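Local coordinates for phytochromobilin synthase (Solanum lycopersicum, PDB 6KME), which binds biliverdin IX alpha and is expected to reduce it to phytochromobilin, the chromophore of plant phytochromes, with electrons from ferredoxin, at residues P111-N116 / Q203-L208; L130-D135 / K145-L150; R82-L87 / F100-K105. The protein carries 1 engineered substitution. One frame throughout, in Å; residues are numbered along the deposited sequence.

Contact 3 comes first along the chain. It closes the beta hairpin of strands 81-91 and 96-104, two neighbours in the seven-stranded antiparallel sheet. The next strand, 112-119, opens contact 1, which closes much later on helix 188-211. Between those two ends, contact 2 opens at the end of strand 123-131 and closes on helix 141-147, so this short loop lies wholly within the long one. No contacts cross. Strands 96-104, 112-119 and 123-131 lie side by side, and backbone hydrogen bonds tie contact 1 to both other contacts. Contacts 2 and 3 do not touch. Contact 3 pairs two strands, contact 1 ties strand 112-119 to helix 188-211, and contact 2 ties strand 123-131 to helix 141-147.

Contact 1: P111-N116 / Q203-L208. With BLA (biliverdine IX alpha), chain B.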
loop_
_atom_site.group_PDB
_atom_site.type_symbol
_atom_site.label_atom_id
_atom_site.label_comp_id
_atom_site.label_asym_id
_atom_site.label_seq_id
_atom_site.Cartn_x
_atom_site.Cartn_y
_atom_site.Cartn_z
ATOM N N PRO A 111 -3.622 10.832 2.044
ATOM C CA PRO A 111 -2.778 9.643 2.138
ATOM C C PRO A 111 -3.282 8.550 1.204
ATOM O O PRO A 111 -4.455 8.499 0.828
ATOM C CB PRO A 111 -2.906 9.224 3.610
ATOM C CG PRO A 111 -3.270 10.479 4.338
ATOM C CD PRO A 111 -4.133 11.263 3.362
ATOM N N ILE A 112 -2.360 7.675 0.818
ATOM C CA ILE A 112 -2.680 6.485 0.040
ATOM C C ILE A 112 -3.062 5.361 0.998
ATOM O O ILE A 112 -2.275 4.989 1.873
ATOM C CB ILE A 112 -1.495 6.083 -0.846
ATOM C CG1 ILE A 112 -1.339 7.117 -1.965
ATOM C CG2 ILE A 112 -1.691 4.677 -1.374
ATOM C CD1 ILE A 112 -0.005 7.050 -2.704
ATOM N N PHE A 113 -4.281 4.833 0.859
ATOM C CA PHE A 113 -4.677 3.695 1.673
ATOM C C PHE A 113 -3.988 2.450 1.141
ATOM O O PHE A 113 -3.965 2.212 -0.067
ATOM C CB PHE A 113 -6.198 3.490 1.689
ATOM C CG PHE A 113 -6.629 2.377 2.622
ATOM C CD1 PHE A 113 -6.813 2.628 3.982
ATOM C CD2 PHE A 113 -6.783 1.071 2.154
ATOM C CE1 PHE A 113 -7.169 1.589 4.866
ATOM C CE2 PHE A 113 -7.132 0.035 3.019
ATOM C CZ PHE A 113 -7.332 0.296 4.382
ATOM N N CYS A 114 -3.431 1.649 2.051
ATOM C CA CYS A 114 -2.552 0.542 1.685
ATOM C C CYS A 114 -2.832 -0.654 2.591
ATOM O O CYS A 114 -2.677 -0.557 3.813
ATOM C CB CYS A 114 -1.090 0.990 1.791
ATOM S SG CYS A 114 0.154 -0.316 1.627
ATOM N N ALA A 115 -3.252 -1.777 2.003
ATOM C CA ALA A 115 -3.416 -3.037 2.735
ATOM C C ALA A 115 -2.762 -4.142 1.921
ATOM O O ALA A 115 -3.208 -4.448 0.807
ATOM C CB ALA A 115 -4.886 -3.357 2.998
ATOM N N ASN A 116 -1.698 -4.728 2.470
ATOM C CA ASN A 116 -0.925 -5.783 1.809
ATOM C C ASN A 116 -0.798 -6.947 2.789
ATOM O O ASN A 116 0.031 -6.920 3.709
ATOM C CB ASN A 116 0.442 -5.274 1.365
ATOM C CG ASN A 116 0.368 -4.459 0.096
ATOM O OD1 ASN A 116 0.030 -3.278 0.126
ATOM N ND2 ASN A 116 0.664 -5.087 -1.029
ATOM N N GLN A 203 -12.247 3.018 7.371
ATOM C CA GLN A 203 -13.236 4.030 7.717
ATOM C C GLN A 203 -12.564 5.351 8.085
ATOM O O GLN A 203 -13.073 6.428 7.750
ATOM C CB GLN A 203 -14.135 3.524 8.852
ATOM C CG GLN A 203 -15.100 2.413 8.412
ATOM C CD GLN A 203 -15.969 1.895 9.547
ATOM O OE1 GLN A 203 -15.494 1.693 10.662
ATOM N NE2 GLN A 203 -17.250 1.691 9.269
ATOM N N ALA A 204 -11.420 5.291 8.774
ATOM C CA ALA A 204 -10.661 6.506 9.057
ATOM C C ALA A 204 -10.256 7.206 7.766
ATOM O O ALA A 204 -10.358 8.434 7.662
ATOM C CB ALA A 204 -9.420 6.177 9.904
ATOM N N TRP A 205 -9.796 6.435 6.774
ATOM C CA TRP A 205 -9.369 7.010 5.501
ATOM C C TRP A 205 -10.548 7.639 4.766
ATOM O O TRP A 205 -10.421 8.728 4.187
ATOM C CB TRP A 205 -8.697 5.938 4.639
ATOM C CG TRP A 205 -8.192 6.485 3.317
ATOM C CD1 TRP A 205 -6.991 7.095 3.091
ATOM C CD2 TRP A 205 -8.892 6.497 2.062
ATOM N NE1 TRP A 205 -6.902 7.495 1.776
ATOM C CE2 TRP A 205 -8.054 7.143 1.123
ATOM C CE3 TRP A 205 -10.151 6.028 1.642
ATOM C CZ2 TRP A 205 -8.425 7.330 -0.216
ATOM C CZ3 TRP A 205 -10.524 6.217 0.315
ATOM C CH2 TRP A 205 -9.662 6.865 -0.601
ATOM N N LEU A 206 -11.710 6.977 4.793
ATOM C CA LEU A 206 -12.902 7.560 4.173
ATOM C C LEU A 206 -13.308 8.862 4.855
ATOM O O LEU A 206 -13.816 9.779 4.195
ATOM C CB LEU A 206 -14.056 6.551 4.196
ATOM C CG LEU A 206 -13.938 5.339 3.258
ATOM C CD1 LEU A 206 -15.037 4.344 3.575
ATOM C CD2 LEU A 206 -14.021 5.743 1.774
ATOM N N GLY A 207 -13.091 8.968 6.168
ATOM C CA GLY A 207 -13.355 10.221 6.857
ATOM C C GLY A 207 -12.402 11.325 6.448
ATOM O O GLY A 207 -12.795 12.489 6.378
ATOM N N LEU A 208 -11.138 10.975 6.168
ATOM C CA LEU A 208 -10.218 11.940 5.574
ATOM C C LEU A 208 -10.678 12.356 4.185
ATOM O O LEU A 208 -10.623 13.544 3.833
ATOM C CB LEU A 208 -8.806 11.347 5.502
ATOM C CG LEU A 208 -8.143 11.014 6.849
ATOM C CD1 LEU A 208 -6.719 10.534 6.587
ATOM C CD2 LEU A 208 -8.162 12.222 7.778
HETATM C CHA BLA B . 7.297 -9.369 3.118
HETATM N NA BLA B . 6.130 -7.108 2.619
HETATM C C1A BLA B . 7.114 -7.868 3.273
HETATM C C2A BLA B . 7.908 -6.948 4.088
HETATM C C3A BLA B . 7.357 -5.607 3.887
HETATM C C4A BLA B . 6.259 -5.733 2.972
HETATM C CMA BLA B . 7.794 -4.279 4.511
HETATM C CAA BLA B . 9.119 -7.420 4.942
HETATM C CBA BLA B . 10.322 -7.571 4.050
HETATM C CGA BLA B . 11.122 -6.220 3.962
HETATM O O1A BLA B . 11.389 -5.804 5.051
HETATM O O2A BLA B . 11.324 -5.862 2.839
HETATM C CHB BLA B . 5.317 -4.641 2.446
HETATM N NB BLA B . 6.777 -2.749 2.000
HETATM C C1B BLA B . 5.519 -3.385 1.882
HETATM C C2B BLA B . 4.572 -2.173 1.486
HETATM C C3B BLA B . 5.338 -1.061 1.157
HETATM C C4B BLA B . 6.794 -1.437 1.438
HETATM C CMB BLA B . 3.089 -2.413 1.268
HETATM O OB BLA B . 7.841 -0.844 1.231
HETATM C CAB BLA B . 5.165 0.363 0.689
HETATM C CBB BLA B . 5.955 1.396 0.312
HETATM N NC BLA B . 3.250 -9.280 -0.306
HETATM C C1C BLA B . 2.239 -8.482 -0.891
HETATM C C2C BLA B . 1.652 -9.330 -2.028
HETATM C C3C BLA B . 2.337 -10.546 -2.035
HETATM C C4C BLA B . 3.399 -10.544 -0.909
HETATM C CMC BLA B . 0.522 -8.736 -2.878
HETATM O OC BLA B . 2.050 -7.374 -0.417
HETATM C CAC BLA B . 2.099 -11.673 -2.975
HETATM C CBC BLA B . 1.722 -11.738 -4.271
HETATM C CHD BLA B . 4.354 -11.405 -0.437
HETATM N ND BLA B . 5.644 -10.013 1.326
HETATM C C1D BLA B . 5.400 -11.120 0.625
HETATM C C2D BLA B . 6.340 -12.256 0.987
HETATM C C3D BLA B . 7.182 -11.774 1.972
HETATM C C4D BLA B . 6.770 -10.296 2.234
HETATM C CMD BLA B . 6.227 -13.599 0.290
HETATM C CAD BLA B . 8.339 -12.411 2.751
HETATM C CBD BLA B . 9.585 -12.640 1.917
HETATM C CGD BLA B . 10.359 -11.319 1.484
HETATM O O1D BLA B . 10.596 -11.316 0.289
HETATM O O2D BLA B . 10.584 -10.550 2.410
#
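In the alpha/beta/alpha sandwich of the ferredoxin-dependent bilin reductases, Trp205 of helix 188-211 packs against Pro111, just before strand 112-119, and Phe113 near its start. The indole uses both its edge and a face. At the edge, Trp205 NE1 donates to Pro111 O at 2.8 Å, with an N-H...O angle of 165°. The carbonyl oxygen sits near the ring plane of Trp205, but the donor stands above the carbonyl plane. Over one face comes Phe113 CB, in a CH-pi contact 3.9 Å from the centroid of the five-membered ring of Trp205. With chi1 at -178° the indole of Trp205 swings opposite its backbone N and extends from the helix toward the strand. The two aromatic rings meet obliquely, with Phe113 CD1 3.9 Å from Trp205 CB. Beside them, Leu208 CD1 reaches Pro111 CG at 4.1 Å. Phe113 also meets Tyr202 edge-to-face. Cys114 and Asn116 point to the other face of the sheet and line the biliverdin pocket. There Cys114 SG lies 3.6 Å from the pigment methyl CMB. Arg235 NH2 is hydrogen-bonded to Asn116 OD1, while Asn116 ND2 donates to biliverdin OC at 2.7 Å.

Contact 2: L130-D135 / K145-L150; sequences LNPLHD and KYYKDL
The ring of Tyr147 meets Leu130 O at its edge, near the ring plane, and Pro132 CB approaches it obliquely. One face of the His134 ring has Leu133 CG over its rim, and the Tyr146 ring has Lys145 CG in the same way. Tyr147 OH donates to Leu130 O at 2.6 Å. The hydroxyl stands above the carbonyl plane, 38° out of it. Tyr147 CG is anti to the carbonyl carbon (chi1 -59°), and the ring reaches from the segment 145-150 toward strand 123-131. The tyrosine and Pro132 cross at about a right angle, with Pro132 CB 3.6 Å from Tyr147 OH. Further along, Leu150 CD1 meets Leu130 CD2 at 3.9 Å, also crosswise. Pro111 touches the tyrosine as well, and Leu130 packs on Trp205 and Leu208 of helix 188-211. Asn131 points away from this contact, toward the pigment side, where its OD1 is hydrogen-bonded to Tyr231 OH. Tyr147 OH is also 3.3 Å from Pro132 N, but that nitrogen has no hydrogen to give. One hydroxyl bond to a buried carbonyl joins the two segments, with apolar contacts from Leu130, Pro132 and Leu150 beside it. Buried and acting as a donor, the phenol probably stays neutral.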
loop_
_atom_site.group_PDB
_atom_site.type_symbol
_atom_site.label_atom_id
_atom_site.label_comp_id
_atom_site.label_asym_id
_atom_site.label_seq_id
_atom_site.Cartn_x
_atom_site.Cartn_y
_atom_site.Cartn_z
ATOM N N LEU A 130 -2.169 4.152 6.239
ATOM C CA LEU A 130 -2.516 5.332 5.441
ATOM C C LEU A 130 -1.175 5.973 5.069
ATOM O O LEU A 130 -0.644 6.801 5.811
ATOM C CB LEU A 130 -3.430 6.267 6.237
ATOM C CG LEU A 130 -4.933 5.929 6.307
ATOM C CD1 LEU A 130 -5.221 4.521 6.856
ATOM C CD2 LEU A 130 -5.753 7.002 7.096
ATOM N N ASN A 131 -0.583 5.535 3.939
ATOM C CA ASN A 131 0.774 5.979 3.577
ATOM C C ASN A 131 0.758 7.485 3.299
ATOM O O ASN A 131 -0.047 7.951 2.480
ATOM C CB ASN A 131 1.330 5.256 2.328
ATOM C CG ASN A 131 1.524 3.712 2.489
ATOM O OD1 ASN A 131 1.452 2.994 1.492
ATOM N ND2 ASN A 131 1.808 3.222 3.702
ATOM N N PRO A 132 1.643 8.274 3.916
ATOM C CA PRO A 132 1.631 9.721 3.643
ATOM C C PRO A 132 2.041 10.035 2.212
ATOM O O PRO A 132 2.997 9.471 1.679
ATOM C CB PRO A 132 2.646 10.288 4.648
ATOM C CG PRO A 132 3.533 9.116 5.005
ATOM C CD PRO A 132 2.601 7.921 4.977
ATOM N N LEU A 133 1.314 10.966 1.591
ATOM C CA LEU A 133 1.706 11.400 0.253
ATOM C C LEU A 133 3.022 12.165 0.292
ATOM O O LEU A 133 3.881 11.988 -0.580
ATOM C CB LEU A 133 0.607 12.266 -0.369
ATOM C CG LEU A 133 0.913 12.760 -1.785
ATOM C CD1 LEU A 133 0.980 11.583 -2.782
ATOM C CD2 LEU A 133 -0.115 13.842 -2.223
ATOM N N HIS A 134 3.201 13.005 1.309
ATOM C CA HIS A 134 4.350 13.881 1.438
ATOM C C HIS A 134 5.139 13.513 2.686
ATOM O O HIS A 134 4.631 12.852 3.595
ATOM C CB HIS A 134 3.918 15.350 1.499
ATOM C CG HIS A 134 3.348 15.866 0.214
ATOM N ND1 HIS A 134 4.088 15.952 -0.947
ATOM C CD2 HIS A 134 2.118 16.349 -0.087
ATOM C CE1 HIS A 134 3.334 16.456 -1.910
ATOM N NE2 HIS A 134 2.135 16.705 -1.414
ATOM N N ASP A 135 6.399 13.950 2.717
ATOM C CA ASP A 135 7.309 13.523 3.773
ATOM C C ASP A 135 6.844 14.025 5.134
ATOM O O ASP A 135 6.522 15.206 5.307
ATOM C CB ASP A 135 8.722 14.018 3.490
ATOM C CG ASP A 135 9.672 13.721 4.629
ATOM O OD1 ASP A 135 10.076 12.543 4.770
ATOM O OD2 ASP A 135 9.995 14.661 5.390
ATOM N N LYS A 145 -1.651 17.700 9.711
ATOM C CA LYS A 145 -2.885 17.817 8.942
ATOM C C LYS A 145 -3.673 16.505 8.936
ATOM O O LYS A 145 -4.909 16.511 8.969
ATOM C CB LYS A 145 -2.542 18.261 7.515
ATOM C CG LYS A 145 -3.701 18.367 6.550
ATOM C CD LYS A 145 -3.209 18.726 5.148
ATOM C CE LYS A 145 -4.377 19.024 4.209
ATOM N NZ LYS A 145 -3.945 19.442 2.841
ATOM N N TYR A 146 -2.983 15.368 8.901
ATOM C CA TYR A 146 -3.665 14.110 8.634
ATOM C C TYR A 146 -3.604 13.083 9.756
ATOM O O TYR A 146 -4.482 12.215 9.810
ATOM C CB TYR A 146 -3.120 13.468 7.346
ATOM C CG TYR A 146 -3.774 14.039 6.106
ATOM C CD1 TYR A 146 -5.138 13.881 5.887
ATOM C CD2 TYR A 146 -3.040 14.744 5.162
ATOM C CE1 TYR A 146 -5.754 14.406 4.754
ATOM C CE2 TYR A 146 -3.645 15.268 4.020
ATOM C CZ TYR A 146 -5.005 15.095 3.826
ATOM O OH TYR A 146 -5.620 15.622 2.704
ATOM N N TYR A 147 -2.611 13.137 10.642
ATOM C CA TYR A 147 -2.432 12.067 11.617
ATOM C C TYR A 147 -2.634 12.506 13.059
ATOM O O TYR A 147 -2.700 11.640 13.935
ATOM C CB TYR A 147 -1.042 11.420 11.461
ATOM C CG TYR A 147 -0.859 10.855 10.075
ATOM C CD1 TYR A 147 -1.368 9.601 9.738
ATOM C CD2 TYR A 147 -0.237 11.597 9.082
ATOM C CE1 TYR A 147 -1.233 9.095 8.439
ATOM C CE2 TYR A 147 -0.095 11.100 7.789
ATOM C CZ TYR A 147 -0.592 9.854 7.476
ATOM O OH TYR A 147 -0.443 9.381 6.191
ATOM N N LYS A 148 -2.780 13.808 13.325
ATOM C CA LYS A 148 -2.907 14.264 14.707
ATOM C C LYS A 148 -4.038 13.542 15.425
ATOM O O LYS A 148 -3.886 13.120 16.578
ATOM C CB LYS A 148 -3.130 15.776 14.746
ATOM N N ASP A 149 -5.166 13.360 14.746
ATOM C CA ASP A 149 -6.367 12.793 15.341
ATOM C C ASP A 149 -6.461 11.278 15.185
ATOM O O ASP A 149 -7.450 10.684 15.631
ATOM C CB ASP A 149 -7.601 13.467 14.733
ATOM C CG ASP A 149 -7.722 14.935 15.145
ATOM O OD1 ASP A 149 -7.281 15.279 16.266
ATOM O OD2 ASP A 149 -8.249 15.745 14.351
ATOM N N LEU A 150 -5.455 10.644 14.582
ATOM C CA LEU A 150 -5.424 9.201 14.381
ATOM C C LEU A 150 -4.400 8.479 15.252
ATOM O O LEU A 150 -4.283 7.251 15.152
ATOM C CB LEU A 150 -5.141 8.890 12.915
ATOM C CG LEU A 150 -6.178 9.390 11.921
ATOM C CD1 LEU A 150 -5.789 8.946 10.519
ATOM C CD2 LEU A 150 -7.558 8.884 12.309
#

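Contact 3: R82-L87 / F100-K105; sequences RLLRSL and FAAFPK
Phe103 O is gripped by two backbone N-H groups, Leu83 N at 3.1 Å and Arg82 N in a weak, strongly bent bond. Two residues, Arg82 and Leu83, stand across from the one residue Phe103, the pattern of a classic beta bulge, in the antiparallel hairpin of strands 81-91 and 96-104. Beyond it the ladder is regular. Phe103 N donates to Leu83 O at 2.8 Å, almost straight (176°), and Arg85 and Ala101 exchange a pair of hydrogen bonds. On the face with Leu84, Ser86, Phe100 and Ala102 the side chains meet carbon to carbon. Leu84 CD1 lies 3.6 Å from Phe100 CZ and touches Ala102 CB; Ser86 CB is 3.7 Å from Phe100 CD2. The face with Arg85 and Phe103 holds charge. The planes of the Arg82 guanidinium and Phe103 ring are 8° apart, but the groups meet obliquely, Arg82 NH2 to Phe103 CD2 3.5 Å. Arg82 NH2 is hydrogen-bonded to Gln228 OE1 and Asn264 O. The Arg85 chain bends at chi2 (-71°) and folds over its partner strand. Its guanidinium makes a salt bridge to Asp99 and a cation-pi contact with Phe263; Arg85 NE is hydrogen-bonded to Leu262 O. Ala101 CB sits over the centre of one guanidinium face, 3.5 Å from Arg85 CZ.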
loop_
_atom_site.group_PDB
_atom_site.type_symbol
_atom_site.label_atom_id
_atom_site.label_comp_id
_atom_site.label_asym_id
_atom_site.label_seq_id
_atom_site.Cartn_x
_atom_site.Cartn_y
_atom_site.Cartn_z
ATOM N N ARG A 82 -8.317 8.558 -7.947
ATOM C CA ARG A 82 -7.812 8.180 -9.264
ATOM C C ARG A 82 -7.997 6.686 -9.525
ATOM O O ARG A 82 -8.383 6.280 -10.630
ATOM C CB ARG A 82 -6.332 8.571 -9.385
ATOM C CG ARG A 82 -5.731 8.373 -10.771
ATOM C CD ARG A 82 -4.270 8.761 -10.822
ATOM N NE ARG A 82 -3.424 7.879 -9.999
ATOM C CZ ARG A 82 -3.020 6.665 -10.354
ATOM N NH1 ARG A 82 -3.384 6.161 -11.527
ATOM N NH2 ARG A 82 -2.244 5.950 -9.536
ATOM N N LEU A 83 -7.731 5.851 -8.525
ATOM C CA LEU A 83 -7.772 4.403 -8.729
ATOM C C LEU A 83 -7.960 3.711 -7.391
ATOM O O LEU A 83 -7.157 3.902 -6.473
ATOM C CB LEU A 83 -6.495 3.897 -9.411
ATOM C CG LEU A 83 -6.461 2.374 -9.573
ATOM C CD1 LEU A 83 -7.689 1.858 -10.367
ATOM C CD2 LEU A 83 -5.155 1.927 -10.227
ATOM N N LEU A 84 -9.014 2.919 -7.283
ATOM C CA LEU A 84 -9.197 1.988 -6.181
ATOM C C LEU A 84 -9.119 0.596 -6.788
ATOM O O LEU A 84 -9.923 0.262 -7.662
ATOM C CB LEU A 84 -10.547 2.198 -5.495
ATOM C CG LEU A 84 -10.905 1.326 -4.292
ATOM C CD1 LEU A 84 -10.001 1.672 -3.142
ATOM C CD2 LEU A 84 -12.376 1.556 -3.891
ATOM N N ARG A 85 -8.149 -0.211 -6.344
ATOM C CA ARG A 85 -7.935 -1.491 -7.008
ATOM C C ARG A 85 -7.551 -2.563 -5.994
ATOM O O ARG A 85 -6.911 -2.291 -4.969
ATOM C CB ARG A 85 -6.888 -1.363 -8.136
ATOM C CG ARG A 85 -5.441 -1.714 -7.772
ATOM C CD ARG A 85 -4.807 -0.680 -6.851
ATOM N NE ARG A 85 -3.378 -0.933 -6.582
ATOM C CZ ARG A 85 -2.915 -1.782 -5.666
ATOM N NH1 ARG A 85 -3.759 -2.498 -4.944
ATOM N NH2 ARG A 85 -1.601 -1.915 -5.473
ATOM N N SER A 86 -7.984 -3.790 -6.281
ATOM C CA SER A 86 -7.684 -4.928 -5.430
ATOM C C SER A 86 -7.178 -6.095 -6.267
ATOM O O SER A 86 -7.639 -6.328 -7.393
ATOM C CB SER A 86 -8.907 -5.374 -4.624
ATOM O OG SER A 86 -9.918 -5.866 -5.480
ATOM N N LEU A 87 -6.215 -6.809 -5.706
ATOM C CA LEU A 87 -5.782 -8.108 -6.200
ATOM C C LEU A 87 -5.993 -9.083 -5.059
ATOM O O LEU A 87 -5.559 -8.820 -3.933
ATOM C CB LEU A 87 -4.318 -8.089 -6.644
ATOM C CG LEU A 87 -3.653 -9.458 -6.879
ATOM C CD1 LEU A 87 -4.281 -10.193 -8.074
ATOM C CD2 LEU A 87 -2.151 -9.315 -7.072
ATOM N N PHE A 100 -4.793 -4.260 -1.640
ATOM C CA PHE A 100 -5.896 -3.320 -1.775
ATOM C C PHE A 100 -5.333 -1.924 -1.544
ATOM O O PHE A 100 -4.684 -1.686 -0.521
ATOM C CB PHE A 100 -6.992 -3.665 -0.752
ATOM C CG PHE A 100 -8.211 -2.805 -0.845
ATOM C CD1 PHE A 100 -8.270 -1.590 -0.180
ATOM C CD2 PHE A 100 -9.305 -3.218 -1.592
ATOM C CE1 PHE A 100 -9.413 -0.790 -0.271
ATOM C CE2 PHE A 100 -10.434 -2.422 -1.698
ATOM C CZ PHE A 100 -10.485 -1.211 -1.034
ATOM N N ALA A 101 -5.543 -1.012 -2.498
ATOM C CA ALA A 101 -5.013 0.343 -2.384
ATOM C C ALA A 101 -5.989 1.356 -2.968
ATOM O O ALA A 101 -6.738 1.064 -3.906
ATOM C CB ALA A 101 -3.660 0.497 -3.104
ATOM N N ALA A 102 -5.956 2.562 -2.403
ATOM C CA ALA A 102 -6.698 3.708 -2.916
ATOM C C ALA A 102 -5.699 4.811 -3.232
ATOM O O ALA A 102 -4.984 5.283 -2.335
ATOM C CB ALA A 102 -7.743 4.183 -1.910
ATOM N N PHE A 103 -5.630 5.190 -4.509
ATOM C CA PHE A 103 -4.760 6.255 -4.983
ATOM C C PHE A 103 -5.596 7.496 -5.254
ATOM O O PHE A 103 -6.524 7.433 -6.085
ATOM C CB PHE A 103 -4.038 5.837 -6.259
ATOM C CG PHE A 103 -3.148 4.611 -6.105
ATOM C CD1 PHE A 103 -2.317 4.465 -5.007
ATOM C CD2 PHE A 103 -3.140 3.620 -7.082
ATOM C CE1 PHE A 103 -1.499 3.342 -4.878
ATOM C CE2 PHE A 103 -2.325 2.496 -6.964
ATOM C CZ PHE A 103 -1.505 2.355 -5.861
ATOM N N PRO A 104 -5.299 8.636 -4.637
ATOM C CA PRO A 104 -6.087 9.849 -4.902
ATOM C C PRO A 104 -5.678 10.534 -6.199
ATOM O O PRO A 104 -4.570 10.356 -6.714
ATOM C CB PRO A 104 -5.780 10.741 -3.689
ATOM C CG PRO A 104 -4.411 10.307 -3.243
ATOM C CD PRO A 104 -4.278 8.838 -3.590
ATOM N N LYS A 105 -6.613 11.327 -6.736
ATOM C CA LYS A 105 -6.252 12.238 -7.801
ATOM C C LYS A 105 -5.303 13.293 -7.237
ATOM O O LYS A 105 -5.383 13.639 -6.055
ATOM C CB LYS A 105 -7.500 12.889 -8.410
ATOM C CG LYS A 105 -8.376 11.898 -9.173
ATOM C CD LYS A 105 -9.643 12.521 -9.725
ATOM C CE LYS A 105 -10.544 11.448 -10.327
ATOM N NZ LYS A 105 -11.852 12.006 -10.784
#